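Local structure of SusD superfamily protein (3L22) at residues A[18-32]-A[115-127]. The protein is an outer-membrane SusD-family protein that probably binds sugars at the cell surface for uptake, and it carries zinc ions in the crystal. Numbering follows the deposited sequence.
Sequences PTRIEATLNGLYAAI and RYVQEAKFVRALA. With ZN (zinc ion), chain B.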
loop_
_atom_site.group_PDB
_atom_site.type_symbol
_atom_site.label_atom_id
_atom_site.label_comp_id
_atom_site.label_asym_id
_atom_site.label_seq_id
_atom_site.Cartn_x
_atom_site.Cartn_y
_atom_site.Cartn_z
ATOM N N PRO A 18 19.987 -5.239 23.852
ATOM C CA PRO A 18 19.491 -5.432 22.490
ATOM C C PRO A 18 18.036 -5.894 22.461
ATOM O O PRO A 18 17.290 -5.446 21.605
ATOM C CB PRO A 18 20.393 -6.547 21.935
ATOM C CG PRO A 18 21.641 -6.483 22.731
ATOM C CD PRO A 18 21.247 -5.984 24.099
ATOM N N THR A 19 17.622 -6.757 23.392
ATOM C CA THR A 19 16.252 -7.236 23.349
ATOM C C THR A 19 15.272 -6.062 23.625
ATOM O O THR A 19 14.208 -6.002 23.029
ATOM C CB THR A 19 15.965 -8.469 24.245
ATOM O OG1 THR A 19 15.946 -8.088 25.601
ATOM C CG2 THR A 19 17.010 -9.573 24.083
ATOM N N ARG A 20 15.654 -5.096 24.451
ATOM C CA ARG A 20 14.805 -3.881 24.633
ATOM C C ARG A 20 14.734 -2.993 23.385
ATOM O O ARG A 20 13.680 -2.513 23.034
ATOM C CB ARG A 20 15.262 -3.051 25.820
ATOM C CG ARG A 20 14.826 -3.709 27.129
ATOM C CD ARG A 20 14.974 -2.766 28.254
ATOM N NE ARG A 20 14.390 -3.276 29.487
ATOM C CZ ARG A 20 14.439 -2.631 30.647
ATOM N NH1 ARG A 20 15.047 -1.440 30.743
ATOM N NH2 ARG A 20 13.874 -3.175 31.718
ATOM N N ILE A 21 15.847 -2.837 22.689
ATOM C CA ILE A 21 15.842 -2.114 21.405
ATOM C C ILE A 21 14.900 -2.809 20.416
ATOM O O ILE A 21 14.008 -2.203 19.813
ATOM C CB ILE A 21 17.256 -2.008 20.783
ATOM C CG1 ILE A 21 18.199 -1.198 21.707
ATOM C CG2 ILE A 21 17.149 -1.346 19.384
ATOM C CD1 ILE A 21 19.722 -1.331 21.341
ATOM N N GLU A 22 15.068 -4.106 20.291
ATOM C CA GLU A 22 14.280 -4.852 19.350
ATOM C C GLU A 22 12.791 -4.905 19.710
ATOM O O GLU A 22 11.989 -4.895 18.820
ATOM C CB GLU A 22 14.851 -6.251 19.184
ATOM C CG GLU A 22 16.150 -6.180 18.438
ATOM C CD GLU A 22 16.889 -7.501 18.350
ATOM O OE1 GLU A 22 16.272 -8.519 18.658
ATOM O OE2 GLU A 22 18.081 -7.506 17.952
ATOM N N ALA A 23 12.438 -4.941 21.000
ATOM C CA ALA A 23 11.047 -4.891 21.391
ATOM C C ALA A 23 10.415 -3.589 20.901
ATOM O O ALA A 23 9.281 -3.580 20.425
ATOM C CB ALA A 23 10.882 -5.011 22.960
ATOM N N THR A 24 11.141 -2.485 21.044
ATOM C CA THR A 24 10.635 -1.189 20.597
ATOM C C THR A 24 10.583 -1.149 19.096
ATOM O O THR A 24 9.612 -0.649 18.542
ATOM C CB THR A 24 11.460 -0.033 21.153
ATOM O OG1 THR A 24 11.573 -0.211 22.563
ATOM C CG2 THR A 24 10.813 1.310 20.875
ATOM N N LEU A 25 11.571 -1.735 18.430
ATOM C CA LEU A 25 11.564 -1.797 16.956
ATOM C C LEU A 25 10.350 -2.570 16.445
ATOM O O LEU A 25 9.619 -2.103 15.543
ATOM C CB LEU A 25 12.845 -2.454 16.415
ATOM C CG LEU A 25 12.976 -2.695 14.909
ATOM C CD1 LEU A 25 12.783 -1.444 14.170
ATOM C CD2 LEU A 25 14.327 -3.296 14.574
ATOM N N ASN A 26 10.098 -3.735 17.036
ATOM C CA ASN A 26 8.861 -4.465 16.695
ATOM C C ASN A 26 7.601 -3.675 16.964
ATOM O O ASN A 26 6.638 -3.828 16.242
ATOM C CB ASN A 26 8.820 -5.856 17.325
ATOM C CG ASN A 26 9.813 -6.806 16.631
ATOM O OD1 ASN A 26 9.880 -6.881 15.371
ATOM N ND2 ASN A 26 10.608 -7.513 17.433
ATOM N N GLY A 27 7.623 -2.809 17.963
ATOM C CA GLY A 27 6.487 -1.899 18.197
ATOM C C GLY A 27 6.268 -0.919 17.039
ATOM O O GLY A 27 5.144 -0.479 16.826
ATOM N N LEU A 28 7.324 -0.570 16.300
ATOM C CA LEU A 28 7.162 0.299 15.115
ATOM C C LEU A 28 6.357 -0.401 14.039
ATOM O O LEU A 28 5.415 0.173 13.465
ATOM C CB LEU A 28 8.533 0.767 14.566
ATOM C CG LEU A 28 9.485 1.422 15.588
ATOM C CD1 LEU A 28 10.800 1.905 14.907
ATOM C CD2 LEU A 28 8.785 2.592 16.310
ATOM N N TYR A 29 6.673 -1.671 13.810
ATOM C CA TYR A 29 5.931 -2.466 12.844
ATOM C C TYR A 29 4.486 -2.681 13.318
ATOM O O TYR A 29 3.568 -2.667 12.496
ATOM C CB TYR A 29 6.609 -3.828 12.599
ATOM C CG TYR A 29 7.895 -3.738 11.844
ATOM C CD1 TYR A 29 7.911 -3.507 10.490
ATOM C CD2 TYR A 29 9.128 -3.852 12.505
ATOM C CE1 TYR A 29 9.122 -3.403 9.789
ATOM C CE2 TYR A 29 10.322 -3.760 11.817
ATOM C CZ TYR A 29 10.312 -3.524 10.455
ATOM O OH TYR A 29 11.518 -3.449 9.770
ATOM N N ALA A 30 4.279 -2.853 14.621
ATOM C CA ALA A 30 2.911 -3.000 15.159
ATOM C C ALA A 30 2.172 -1.689 14.960
ATOM O O ALA A 30 0.999 -1.711 14.605
ATOM C CB ALA A 30 2.865 -3.473 16.682
ATOM N N ALA A 31 2.859 -0.567 15.152
ATOM C CA ALA A 31 2.191 0.744 15.111
ATOM C C ALA A 31 1.638 1.083 13.737
ATOM O O ALA A 31 0.664 1.819 13.636
ATOM C CB ALA A 31 3.128 1.852 15.592
ATOM N N ILE A 32 2.255 0.585 12.662
ATOM C CA ILE A 32 1.704 0.841 11.333
ATOM C C ILE A 32 0.619 -0.162 10.922
ATOM O O ILE A 32 -0.033 0.051 9.893
ATOM C CB ILE A 32 2.732 0.903 10.174
ATOM C CG1 ILE A 32 3.558 -0.350 10.067
ATOM C CG2 ILE A 32 3.533 2.179 10.227
ATOM C CD1 ILE A 32 4.246 -0.428 8.735
ATOM N N ARG A 115 21.247 -1.515 10.890
ATOM C CA ARG A 115 20.038 -2.186 10.520
ATOM C C ARG A 115 18.841 -1.640 11.274
ATOM O O ARG A 115 17.776 -1.473 10.683
ATOM C CB ARG A 115 20.145 -3.667 10.760
ATOM C CG ARG A 115 18.854 -4.402 10.368
ATOM C CD ARG A 115 18.987 -5.923 10.382
ATOM N NE ARG A 115 19.893 -6.392 9.340
ATOM C CZ ARG A 115 20.157 -7.669 9.084
ATOM N NH1 ARG A 115 19.533 -8.660 9.750
ATOM N NH2 ARG A 115 21.028 -7.959 8.123
ATOM N N TYR A 116 18.982 -1.436 12.575
ATOM C CA TYR A 116 17.860 -0.915 13.377
ATOM C C TYR A 116 17.422 0.481 12.902
ATOM O O TYR A 116 16.221 0.760 12.760
ATOM C CB TYR A 116 18.226 -0.841 14.862
ATOM C CG TYR A 116 18.540 -2.140 15.581
ATOM C CD1 TYR A 116 17.957 -3.357 15.229
ATOM C CD2 TYR A 116 19.424 -2.135 16.654
ATOM C CE1 TYR A 116 18.275 -4.528 15.956
ATOM C CE2 TYR A 116 19.751 -3.284 17.351
ATOM C CZ TYR A 116 19.168 -4.465 17.011
ATOM O OH TYR A 116 19.518 -5.557 17.760
ATOM N N VAL A 117 18.407 1.342 12.612
ATOM C CA VAL A 117 18.117 2.676 12.089
ATOM C C VAL A 117 17.400 2.576 10.761
ATOM O O VAL A 117 16.411 3.228 10.527
ATOM C CB VAL A 117 19.413 3.515 11.876
ATOM C CG1 VAL A 117 19.141 4.824 11.065
ATOM C CG2 VAL A 117 20.076 3.860 13.234
ATOM N N GLN A 118 17.923 1.772 9.869
ATOM C CA GLN A 118 17.406 1.744 8.500
ATOM C C GLN A 118 15.998 1.099 8.468
ATOM O O GLN A 118 15.122 1.509 7.705
ATOM C CB GLN A 118 18.427 1.028 7.602
ATOM C CG GLN A 118 19.702 1.867 7.408
ATOM C CD GLN A 118 20.799 1.136 6.651
ATOM O OE1 GLN A 118 20.544 0.102 6.038
ATOM N NE2 GLN A 118 22.045 1.643 6.738
ATOM N N GLU A 119 15.762 0.139 9.353
ATOM C CA GLU A 119 14.418 -0.439 9.489
ATOM C C GLU A 119 13.415 0.575 10.005
ATOM O O GLU A 119 12.303 0.679 9.473
ATOM C CB GLU A 119 14.390 -1.672 10.409
ATOM C CG GLU A 119 14.934 -2.900 9.694
ATOM C CD GLU A 119 14.679 -4.202 10.477
ATOM O OE1 GLU A 119 13.700 -4.301 11.289
ATOM O OE2 GLU A 119 15.490 -5.121 10.262
ATOM N N ALA A 120 13.816 1.328 11.020
ATOM C CA ALA A 120 12.926 2.324 11.607
ATOM C C ALA A 120 12.601 3.425 10.570
ATOM O O ALA A 120 11.462 3.857 10.452
ATOM C CB ALA A 120 13.553 2.907 12.864
ATOM N N LYS A 121 13.609 3.866 9.821
ATOM C CA LYS A 121 13.393 4.835 8.751
ATOM C C LYS A 121 12.434 4.339 7.661
ATOM O O LYS A 121 11.612 5.102 7.157
ATOM C CB LYS A 121 14.730 5.303 8.165
ATOM C CG LYS A 121 15.519 6.228 9.117
ATOM C CD LYS A 121 16.743 6.792 8.383
ATOM C CE LYS A 121 17.569 7.644 9.315
ATOM N NZ LYS A 121 18.751 8.195 8.597
ATOM N N PHE A 122 12.512 3.053 7.326
ATOM C CA PHE A 122 11.583 2.442 6.383
ATOM C C PHE A 122 10.122 2.582 6.877
ATOM O O PHE A 122 9.262 2.962 6.107
ATOM C CB PHE A 122 11.909 0.967 6.151
ATOM C CG PHE A 122 10.879 0.255 5.354
ATOM C CD1 PHE A 122 10.921 0.296 3.950
ATOM C CD2 PHE A 122 9.809 -0.392 5.975
ATOM C CE1 PHE A 122 9.962 -0.332 3.196
ATOM C CE2 PHE A 122 8.831 -1.012 5.214
ATOM C CZ PHE A 122 8.920 -0.964 3.800
ATOM N N VAL A 123 9.873 2.277 8.152
ATOM C CA VAL A 123 8.544 2.401 8.735
ATOM C C VAL A 123 8.040 3.864 8.659
ATOM O O VAL A 123 6.917 4.092 8.230
ATOM C CB VAL A 123 8.502 1.844 10.154
ATOM C CG1 VAL A 123 7.159 2.089 10.816
ATOM C CG2 VAL A 123 8.814 0.334 10.127
ATOM N N ARG A 124 8.902 4.839 8.968
ATOM C CA ARG A 124 8.509 6.249 8.835
ATOM C C ARG A 124 8.225 6.601 7.380
ATOM O O ARG A 124 7.235 7.271 7.089
ATOM C CB ARG A 124 9.585 7.144 9.393
ATOM C CG ARG A 124 9.241 8.625 9.363
ATOM C CD ARG A 124 10.221 9.399 10.246
ATOM N NE ARG A 124 11.561 9.404 9.695
ATOM C CZ ARG A 124 12.636 9.860 10.355
ATOM N NH1 ARG A 124 12.544 10.385 11.592
ATOM N NH2 ARG A 124 13.803 9.874 9.737
ATOM N N ALA A 125 9.047 6.079 6.474
ATOM C CA ALA A 125 8.901 6.332 5.049
ATOM C C ALA A 125 7.561 5.786 4.517
ATOM O O ALA A 125 6.826 6.480 3.779
ATOM C CB ALA A 125 10.108 5.717 4.268
ATOM N N LEU A 126 7.224 4.572 4.942
ATOM C CA LEU A 126 5.970 3.966 4.554
ATOM C C LEU A 126 4.743 4.757 5.067
ATOM O O LEU A 126 3.726 4.948 4.335
ATOM C CB LEU A 126 5.947 2.496 5.036
ATOM C CG LEU A 126 4.900 1.575 4.429
ATOM C CD1 LEU A 126 4.947 1.539 2.864
ATOM C CD2 LEU A 126 4.979 0.143 5.014
ATOM N N ALA A 127 4.826 5.224 6.308
ATOM C CA ALA A 127 3.724 5.976 6.892
ATOM C C ALA A 127 3.485 7.262 6.091
ATOM O O ALA A 127 2.351 7.552 5.662
ATOM C CB ALA A 127 4.012 6.272 8.348
HETATM ZN ZN ZN B . 15.058 -6.780 11.418
HETATM O O HOH W 1 15.752 -8.104 10.168
HETATM O O HOH W 2 16.402 -6.721 13.227
#
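A zinc site lies along one flank of this near-parallel helix pair, where Tyr29 of segment 18-32 meets Glu119 of segment 115-127. The axes of the two segments approach to 9.9 Å at 16°. Glu119 OE2 binds the zinc ion at 2.1 Å; His197 and two waters complete the four ligands. The other oxygen, OE1, accepts a hydrogen bond from Tyr29 OH at 2.8 Å. That hydroxyl lies at a tilt above the carboxylate plane, whereas OE1 lies at the edge of the ring, in its plane. Tyr29 OH also accepts a hydrogen bond from Ala198 N. With both bonds, this second-shell tyrosine probably helps fix the rotation of the metal-bound carboxylate. Val123 CG2 covers one face of the Tyr29 ring, offset toward its rim. Leu25 CD2 lies 3.7 Å from Tyr116 CD1 and against Glu119 OE1; its CG is anti to the backbone N (chi1 176°), which carries the branch across. Ile21 CG2 makes a CH-pi contact over a face of Tyr116. Glu22 OE2 comes to Tyr116 OH at the ring's edge, but the modelled 2.4 Å is too short to be trusted. Leu28 CD1 packs on Ala120 CB at 3.6 Å, Ile32 CG2 touches Val123 CG1, and Ile32 CD1 meets Leu126 CD2 at 3.8 Å. Helix 79-103 packs on both helices through Leu28 and Ala120, consistent with the TPR-like helical part of the SusD fold.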